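Local atomic coordinates of DNA replication initiator (Cdc21/Cdc54) (Methanothermobacter thermautotrophicus, PDB entry 1LTL), a protein that probably unwinds DNA as an ATP-dependent MCM helicase in replication, this chain being the amino-terminal, zinc-binding part of the longer protein. Residues V134-G139 against S166-Q171; E175-Q180 against V203-L208; L15-E20 against M53-L58. All coordinates share one frame; numbering follows the deposited sequence.

Contact 1: residues V134-G139 against S166-Q171; sequences VFECRG and SFRLLQ. With ZN (zinc ion), chain G.
Glu136 and Arg168, a hydrogen-bonded antiparallel pair, send their side chains alongside each other in the same direction. The carboxylate comes over the guanidinium: OE1 of Glu136 sits above its centre and 3.6 Å from NE of Arg168, the planes 47° apart. No N-H points at the oxygen, so this long salt bridge is charge attraction alone. The Arg138 guanidinium crosses nearly at a right angle, one face against CB and CG of Arg168; NH2 of Arg138 lies 4.0 Å from NE of Arg168, a closeness of like charges that the Glu136 carboxylate over Arg168 probably offsets in part. On the other sheet face, CD1 of Leu169 stands over one face of the Phe135 ring, offset toward its rim, 4.3 Å from the centroid, a CH-pi contact. The Phe167 ring reaches CB of Cys137 with its CE2, 3.8 Å away, and the Cys137 sulfur meets that ring obliquely. A first torsion of 173° turns SG of Cys137 away from the backbone N and onto the zinc ion, bound at 2.4 Å; the sulfur also accepts from Gly139 N. Backbone bonds from Leu170 N to Val134 O and Arg138 N to Ser166 O fix the register. Cys140, Cys159 and Cys162 complete the zinc site. Pro156 of the second subunit packs on Arg168, and Ser157 of that subunit bonds Glu136 OE2 weakly. Strand 143-147 flanks strand 113-137, Phe135 being backbone-bonded to His144.

Contact 2: residues E175-Q180 against V203-L208; sequences EFLDTQ and VLEDDL
An antiparallel ladder of the MCM OB domain joins 175-180 to 203-208, with Thr179 and Glu205 as its non-hydrogen-bonded pair and Gln180 and Leu204 as its hydrogen-bonded one. The short axes approach to 4.5 Å at 156°. Gln180 N gives to Leu204 O, and Leu204 N returns a bond to Gln180 O at 2.7 Å; Asp206 N to Asp178 O, 2.9 Å, carries the pairing to the end of strand 199-205. With CG anti to the carbonyl carbon (chi1 -55°) and an extended chain beyond, Glu205 runs beside Thr179. The threonine hydroxyl OG1 donates to Glu205 OE2 at 2.6 Å, on the anti side of the carboxylate and 16° out of its plane. Arg129 forms a salt bridge with the same OE2, and Tyr240 bonds OE1, so both oxygens of this buried carboxylate are engaged and its rotation is probably restrained. Leu177 crosses Glu205 at about a right angle, its CD2 lying 3.8 Å from OE1 of Glu205, while its other methyl faces the Asp206 carboxylate, paired with Arg42. Strand 175-185 is held between strand 113-137, through backbone bonds such as Thr179 with Arg127, and strand 199-205, which runs parallel to strand 234-243.

Contact 3: residues L15-E20 against M53-L58; sequences LTKFEE and MFDPDL
The closest CA pair between 15-20 and 53-58 is Lys17 with Leu58, 7.8 Å, where helix 11-21 faces the first residue of helix 58-64 and the turn before it, so the contact is made mainly by side chains. From a first torsion that sets CG anti to its carbonyl carbon (chi1 -72°), Lys17 runs out extended, slides past Leu58 in the opposite direction, and crosses Asp55 at about a right angle. Its NZ ends 3.5 Å from Asp55 OD2 in a salt bridge. Asp55 OD1 accepts from Leu58 N at 3.0 Å, the donor well above the carboxylate plane, and weakly from Asp57 N. Leu58 CD2 sits over the centre of the Phe18 ring, 3.9 Å from the centroid and 11° off the normal, a CH-pi contact. Phe54 CZ lies 3.8 Å from CB of Glu20 and beside the Lys17 carbonyl. With an alanine at Phe54, the surface beside these two is likely to lose its cover, and Phe21 its edge-to-face ring partner. Asp55 thus caps the start of helix 58-64 with one oxygen and pairs with Lys17 through the other; the nearby Asp57 carboxylate is likely to add to the negative field around the lysine.

How the contacts relate
Contacts 1 and 2 belong to one continuous beta system: their centres are 24 Å apart, yet strands 113-137 and 175-185 are neighbours in the same sheet, and the two contacts meet where Gln171 CG lies 3.8 Å from Phe176 CZ. Contact 1 occupies the zinc-bearing end, contact 2 the body of the OB domain, and both reach the second subunit of the dodecamer. Contact 3 belongs to the mostly helical MCM N-terminal domain, with no zinc ligand and no other chain touching its segments. Its nearest atoms are about 17 Å from contact 2 and about 23 Å from contact 1, so it touches neither; it and contact 2 lie on opposite sides of the chain's centre.

Contact 1: residues V134-G139 against S166-Q171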
# COMPACT_ATOMS: atom_id res chain seq x y z
N VAL A 134 28.40 -10.08 -4.57
CA VAL A 134 27.47 -10.11 -5.68
C VAL A 134 26.06 -10.15 -5.13
O VAL A 134 25.75 -10.98 -4.29
CB VAL A 134 27.73 -11.32 -6.56
CG1 VAL A 134 26.64 -11.45 -7.59
CG2 VAL A 134 29.08 -11.17 -7.23
N PHE A 135 25.21 -9.25 -5.59
CA PHE A 135 23.85 -9.25 -5.09
C PHE A 135 22.83 -9.57 -6.17
O PHE A 135 23.04 -9.30 -7.36
CB PHE A 135 23.47 -7.91 -4.49
CG PHE A 135 24.34 -7.46 -3.36
CD1 PHE A 135 25.55 -6.83 -3.60
CD2 PHE A 135 23.93 -7.62 -2.04
CE1 PHE A 135 26.32 -6.38 -2.56
CE2 PHE A 135 24.71 -7.17 -0.99
CZ PHE A 135 25.90 -6.55 -1.25
N GLU A 136 21.73 -10.16 -5.73
CA GLU A 136 20.62 -10.47 -6.62
C GLU A 136 19.56 -9.43 -6.28
O GLU A 136 19.14 -9.29 -5.13
CB GLU A 136 20.07 -11.85 -6.34
CG GLU A 136 18.85 -12.21 -7.16
CD GLU A 136 18.13 -13.44 -6.61
OE1 GLU A 136 17.42 -13.34 -5.57
OE2 GLU A 136 18.28 -14.53 -7.21
N CYS A 137 19.16 -8.67 -7.28
CA CYS A 137 18.14 -7.68 -7.08
C CYS A 137 16.79 -8.39 -6.92
O CYS A 137 16.37 -9.13 -7.80
CB CYS A 137 18.07 -6.75 -8.28
SG CYS A 137 16.68 -5.65 -8.13
N ARG A 138 16.11 -8.16 -5.80
CA ARG A 138 14.84 -8.81 -5.56
C ARG A 138 13.74 -8.29 -6.44
O ARG A 138 12.64 -8.82 -6.45
CB ARG A 138 14.48 -8.69 -4.09
CG ARG A 138 15.50 -9.39 -3.24
CD ARG A 138 15.13 -9.43 -1.79
NE ARG A 138 15.40 -10.76 -1.25
CZ ARG A 138 15.77 -11.01 0.01
NH1 ARG A 138 15.91 -10.01 0.87
NH2 ARG A 138 15.99 -12.27 0.40
N GLY A 139 14.04 -7.25 -7.20
CA GLY A 139 13.05 -6.67 -8.08
C GLY A 139 12.99 -7.34 -9.44
O GLY A 139 11.90 -7.64 -9.91
N SER A 166 15.85 -3.34 -3.05
CA SER A 166 16.06 -4.45 -2.15
C SER A 166 16.93 -5.53 -2.80
O SER A 166 16.66 -5.96 -3.91
CB SER A 166 14.70 -4.99 -1.74
OG SER A 166 14.83 -6.19 -1.01
N PHE A 167 17.98 -5.96 -2.10
CA PHE A 167 18.88 -6.96 -2.64
C PHE A 167 19.15 -8.12 -1.71
O PHE A 167 18.99 -8.00 -0.50
CB PHE A 167 20.22 -6.33 -3.01
CG PHE A 167 20.09 -5.17 -3.93
CD1 PHE A 167 19.77 -3.92 -3.44
CD2 PHE A 167 20.25 -5.34 -5.29
CE1 PHE A 167 19.59 -2.87 -4.29
CE2 PHE A 167 20.07 -4.27 -6.15
CZ PHE A 167 19.74 -3.04 -5.65
N ARG A 168 19.58 -9.23 -2.30
CA ARG A 168 19.92 -10.44 -1.56
C ARG A 168 21.35 -10.78 -1.93
O ARG A 168 21.70 -10.85 -3.11
CB ARG A 168 19.00 -11.59 -1.95
CG ARG A 168 19.21 -12.84 -1.13
CD ARG A 168 19.22 -14.09 -2.00
NE ARG A 168 17.88 -14.63 -2.19
CZ ARG A 168 17.60 -15.66 -2.98
NH1 ARG A 168 18.56 -16.29 -3.67
NH2 ARG A 168 16.34 -16.08 -3.09
N LEU A 169 22.19 -11.00 -0.93
CA LEU A 169 23.59 -11.31 -1.18
C LEU A 169 23.77 -12.74 -1.61
O LEU A 169 23.26 -13.64 -0.97
CB LEU A 169 24.40 -11.08 0.09
CG LEU A 169 25.85 -11.52 0.05
CD1 LEU A 169 26.62 -10.79 -1.04
CD2 LEU A 169 26.46 -11.24 1.39
N LEU A 170 24.51 -12.96 -2.68
CA LEU A 170 24.75 -14.33 -3.14
C LEU A 170 26.17 -14.73 -2.78
O LEU A 170 27.06 -14.55 -3.58
CB LEU A 170 24.56 -14.44 -4.65
CG LEU A 170 23.19 -13.99 -5.15
CD1 LEU A 170 23.10 -14.15 -6.64
CD2 LEU A 170 22.12 -14.78 -4.45
N GLN A 171 26.38 -15.28 -1.58
CA GLN A 171 27.73 -15.64 -1.18
C GLN A 171 28.50 -16.52 -2.14
O GLN A 171 29.68 -16.26 -2.40
CB GLN A 171 27.74 -16.31 0.19
CG GLN A 171 29.15 -16.62 0.67
CD GLN A 171 29.19 -17.27 2.04
OE1 GLN A 171 28.57 -16.78 2.99
NE2 GLN A 171 29.92 -18.37 2.16
ZN ZN G . 16.49 -4.81 -10.39

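Contact 2: residues E175-Q180 against V203-L208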
# COMPACT_ATOMS: atom_id res chain seq x y z
N GLU A 175 33.54 -12.96 -4.35
CA GLU A 175 34.98 -13.22 -4.28
C GLU A 175 35.53 -12.86 -2.91
O GLU A 175 35.22 -11.81 -2.37
CB GLU A 175 35.71 -12.43 -5.36
CG GLU A 175 35.52 -12.96 -6.79
CD GLU A 175 36.01 -11.99 -7.86
OE1 GLU A 175 37.11 -11.39 -7.70
OE2 GLU A 175 35.30 -11.82 -8.89
N PHE A 176 36.34 -13.75 -2.36
CA PHE A 176 36.93 -13.52 -1.06
C PHE A 176 38.36 -13.04 -1.15
O PHE A 176 38.92 -12.90 -2.22
CB PHE A 176 36.86 -14.79 -0.22
CG PHE A 176 35.48 -15.13 0.22
CD1 PHE A 176 34.53 -15.55 -0.69
CD2 PHE A 176 35.10 -14.98 1.55
CE1 PHE A 176 33.22 -15.82 -0.30
CE2 PHE A 176 33.78 -15.25 1.95
CZ PHE A 176 32.85 -15.67 1.02
N LEU A 177 38.96 -12.82 0.01
CA LEU A 177 40.31 -12.30 0.05
C LEU A 177 40.86 -12.41 1.46
O LEU A 177 40.15 -12.14 2.42
CB LEU A 177 40.24 -10.86 -0.43
CG LEU A 177 41.36 -9.90 -0.13
CD1 LEU A 177 41.70 -9.16 -1.42
CD2 LEU A 177 40.93 -8.94 0.97
N ASP A 178 42.12 -12.80 1.61
CA ASP A 178 42.63 -12.96 2.97
C ASP A 178 42.92 -11.66 3.70
O ASP A 178 43.49 -10.73 3.15
CB ASP A 178 43.87 -13.86 2.96
CG ASP A 178 43.56 -15.27 2.51
OD1 ASP A 178 42.70 -15.94 3.16
OD2 ASP A 178 44.18 -15.71 1.51
N THR A 179 42.51 -11.62 4.96
CA THR A 179 42.67 -10.43 5.79
C THR A 179 43.27 -10.82 7.15
O THR A 179 43.11 -11.94 7.61
CB THR A 179 41.29 -9.75 6.01
OG1 THR A 179 41.46 -8.34 6.17
CG2 THR A 179 40.58 -10.33 7.24
N GLN A 180 43.96 -9.89 7.79
CA GLN A 180 44.56 -10.22 9.07
C GLN A 180 44.71 -9.01 9.95
O GLN A 180 44.95 -7.90 9.47
CB GLN A 180 45.91 -10.87 8.88
CG GLN A 180 46.62 -11.11 10.17
CD GLN A 180 47.91 -11.83 9.93
OE1 GLN A 180 48.46 -11.76 8.83
NE2 GLN A 180 48.40 -12.52 10.95
N VAL A 203 45.45 -3.56 9.93
CA VAL A 203 44.79 -4.55 9.14
C VAL A 203 45.61 -4.85 7.92
O VAL A 203 45.90 -3.97 7.12
CB VAL A 203 43.43 -4.06 8.68
CG1 VAL A 203 42.88 -4.97 7.61
CG2 VAL A 203 42.49 -4.00 9.86
N LEU A 204 45.99 -6.11 7.79
CA LEU A 204 46.79 -6.52 6.65
C LEU A 204 45.96 -7.41 5.75
O LEU A 204 45.32 -8.35 6.21
CB LEU A 204 48.01 -7.28 7.14
CG LEU A 204 49.06 -6.54 7.97
CD1 LEU A 204 50.17 -7.52 8.31
CD2 LEU A 204 49.61 -5.34 7.22
N GLU A 205 45.97 -7.12 4.45
CA GLU A 205 45.21 -7.95 3.54
C GLU A 205 46.01 -8.40 2.32
O GLU A 205 47.09 -7.91 2.05
CB GLU A 205 43.96 -7.22 3.09
CG GLU A 205 43.10 -6.76 4.24
CD GLU A 205 41.78 -6.25 3.76
OE1 GLU A 205 41.77 -5.64 2.66
OE2 GLU A 205 40.77 -6.43 4.49
N ASP A 206 45.43 -9.35 1.58
CA ASP A 206 46.06 -9.94 0.40
C ASP A 206 47.46 -10.48 0.67
O ASP A 206 47.65 -11.21 1.63
CB ASP A 206 46.09 -8.96 -0.76
CG ASP A 206 45.80 -9.64 -2.09
OD1 ASP A 206 45.72 -10.90 -2.09
OD2 ASP A 206 45.64 -8.94 -3.12
N ASP A 207 48.44 -10.12 -0.17
CA ASP A 207 49.79 -10.65 -0.00
C ASP A 207 50.54 -10.18 1.22
O ASP A 207 51.60 -10.71 1.53
CB ASP A 207 50.63 -10.38 -1.23
CG ASP A 207 50.61 -8.95 -1.62
OD1 ASP A 207 49.50 -8.42 -1.85
OD2 ASP A 207 51.70 -8.34 -1.70
N LEU A 208 50.00 -9.17 1.90
CA LEU A 208 50.64 -8.67 3.11
C LEU A 208 50.26 -9.54 4.27
O LEU A 208 50.74 -9.35 5.38
CB LEU A 208 50.18 -7.27 3.41
CG LEU A 208 51.08 -6.16 2.90
CD1 LEU A 208 51.33 -6.29 1.40
CD2 LEU A 208 50.38 -4.85 3.24

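Contact 3: residues L15-E20 against M53-L58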
# COMPACT_ATOMS: atom_id res chain seq x y z
N LEU A 15 44.26 9.80 -13.29
CA LEU A 15 44.50 8.56 -14.01
C LEU A 15 45.57 8.78 -15.07
O LEU A 15 46.49 7.98 -15.22
CB LEU A 15 43.22 8.08 -14.68
CG LEU A 15 43.36 6.78 -15.48
CD1 LEU A 15 43.75 5.61 -14.58
CD2 LEU A 15 42.04 6.51 -16.16
N THR A 16 45.42 9.87 -15.81
CA THR A 16 46.37 10.23 -16.86
C THR A 16 47.76 10.33 -16.26
O THR A 16 48.67 9.60 -16.65
CB THR A 16 46.00 11.58 -17.48
OG1 THR A 16 44.58 11.64 -17.66
CG2 THR A 16 46.70 11.75 -18.82
N LYS A 17 47.92 11.25 -15.31
CA LYS A 17 49.19 11.46 -14.66
C LYS A 17 49.83 10.13 -14.33
O LYS A 17 51.04 9.94 -14.49
CB LYS A 17 49.03 12.28 -13.38
CG LYS A 17 48.71 13.75 -13.60
CD LYS A 17 48.80 14.54 -12.30
CE LYS A 17 48.58 16.04 -12.53
NZ LYS A 17 48.75 16.85 -11.29
N PHE A 18 49.02 9.19 -13.86
CA PHE A 18 49.53 7.88 -13.50
C PHE A 18 49.88 7.03 -14.71
O PHE A 18 50.91 6.37 -14.74
CB PHE A 18 48.51 7.15 -12.62
CG PHE A 18 48.81 7.23 -11.16
CD1 PHE A 18 47.84 7.64 -10.27
CD2 PHE A 18 50.07 6.90 -10.68
CE1 PHE A 18 48.12 7.72 -8.91
CE2 PHE A 18 50.36 6.98 -9.33
CZ PHE A 18 49.38 7.39 -8.44
N GLU A 19 49.01 7.05 -15.71
CA GLU A 19 49.28 6.27 -16.90
C GLU A 19 50.64 6.60 -17.48
O GLU A 19 51.22 5.80 -18.20
CB GLU A 19 48.20 6.51 -17.95
CG GLU A 19 46.94 5.75 -17.66
CD GLU A 19 45.99 5.72 -18.83
OE1 GLU A 19 45.46 6.80 -19.20
OE2 GLU A 19 45.79 4.63 -19.40
N GLU A 20 51.17 7.78 -17.14
CA GLU A 20 52.48 8.16 -17.64
C GLU A 20 53.57 7.68 -16.70
O GLU A 20 54.61 7.21 -17.14
CB GLU A 20 52.56 9.67 -17.82
CG GLU A 20 51.79 10.17 -19.03
CD GLU A 20 51.74 11.69 -19.10
OE1 GLU A 20 52.81 12.33 -18.97
OE2 GLU A 20 50.63 12.24 -19.30
N MET A 53 59.50 13.18 -8.08
CA MET A 53 60.26 13.58 -9.26
C MET A 53 59.31 13.73 -10.44
O MET A 53 59.24 14.78 -11.08
CB MET A 53 61.32 12.52 -9.60
CG MET A 53 62.14 12.03 -8.41
SD MET A 53 63.31 13.24 -7.74
CE MET A 53 64.89 12.36 -7.99
N PHE A 54 58.57 12.66 -10.74
CA PHE A 54 57.63 12.67 -11.84
C PHE A 54 56.62 13.81 -11.69
O PHE A 54 56.21 14.40 -12.68
CB PHE A 54 56.89 11.34 -11.92
CG PHE A 54 55.75 11.35 -12.89
CD1 PHE A 54 55.97 11.26 -14.26
CD2 PHE A 54 54.45 11.52 -12.43
CE1 PHE A 54 54.90 11.33 -15.16
CE2 PHE A 54 53.38 11.59 -13.32
CZ PHE A 54 53.60 11.50 -14.69
N ASP A 55 56.22 14.10 -10.46
CA ASP A 55 55.25 15.16 -10.21
C ASP A 55 55.14 15.38 -8.70
O ASP A 55 54.99 14.43 -7.95
CB ASP A 55 53.89 14.77 -10.78
CG ASP A 55 52.87 15.89 -10.70
OD1 ASP A 55 52.77 16.53 -9.64
OD2 ASP A 55 52.15 16.13 -11.70
N PRO A 56 55.21 16.64 -8.25
CA PRO A 56 55.10 16.95 -6.82
C PRO A 56 53.65 17.06 -6.36
O PRO A 56 53.36 16.79 -5.20
CB PRO A 56 55.84 18.27 -6.72
CG PRO A 56 55.39 18.96 -7.97
CD PRO A 56 55.55 17.85 -9.01
N ASP A 57 52.76 17.47 -7.26
CA ASP A 57 51.35 17.62 -6.92
C ASP A 57 50.63 16.29 -6.72
O ASP A 57 49.75 16.17 -5.86
CB ASP A 57 50.60 18.42 -8.00
CG ASP A 57 50.85 19.92 -7.90
OD1 ASP A 57 50.16 20.68 -8.63
OD2 ASP A 57 51.72 20.34 -7.10
N LEU A 58 50.99 15.29 -7.52
CA LEU A 58 50.38 13.99 -7.39
C LEU A 58 50.90 13.35 -6.11
O LEU A 58 50.14 12.79 -5.34
CB LEU A 58 50.73 13.10 -8.58
CG LEU A 58 49.98 11.78 -8.62
CD1 LEU A 58 48.53 12.04 -9.01
CD2 LEU A 58 50.63 10.84 -9.62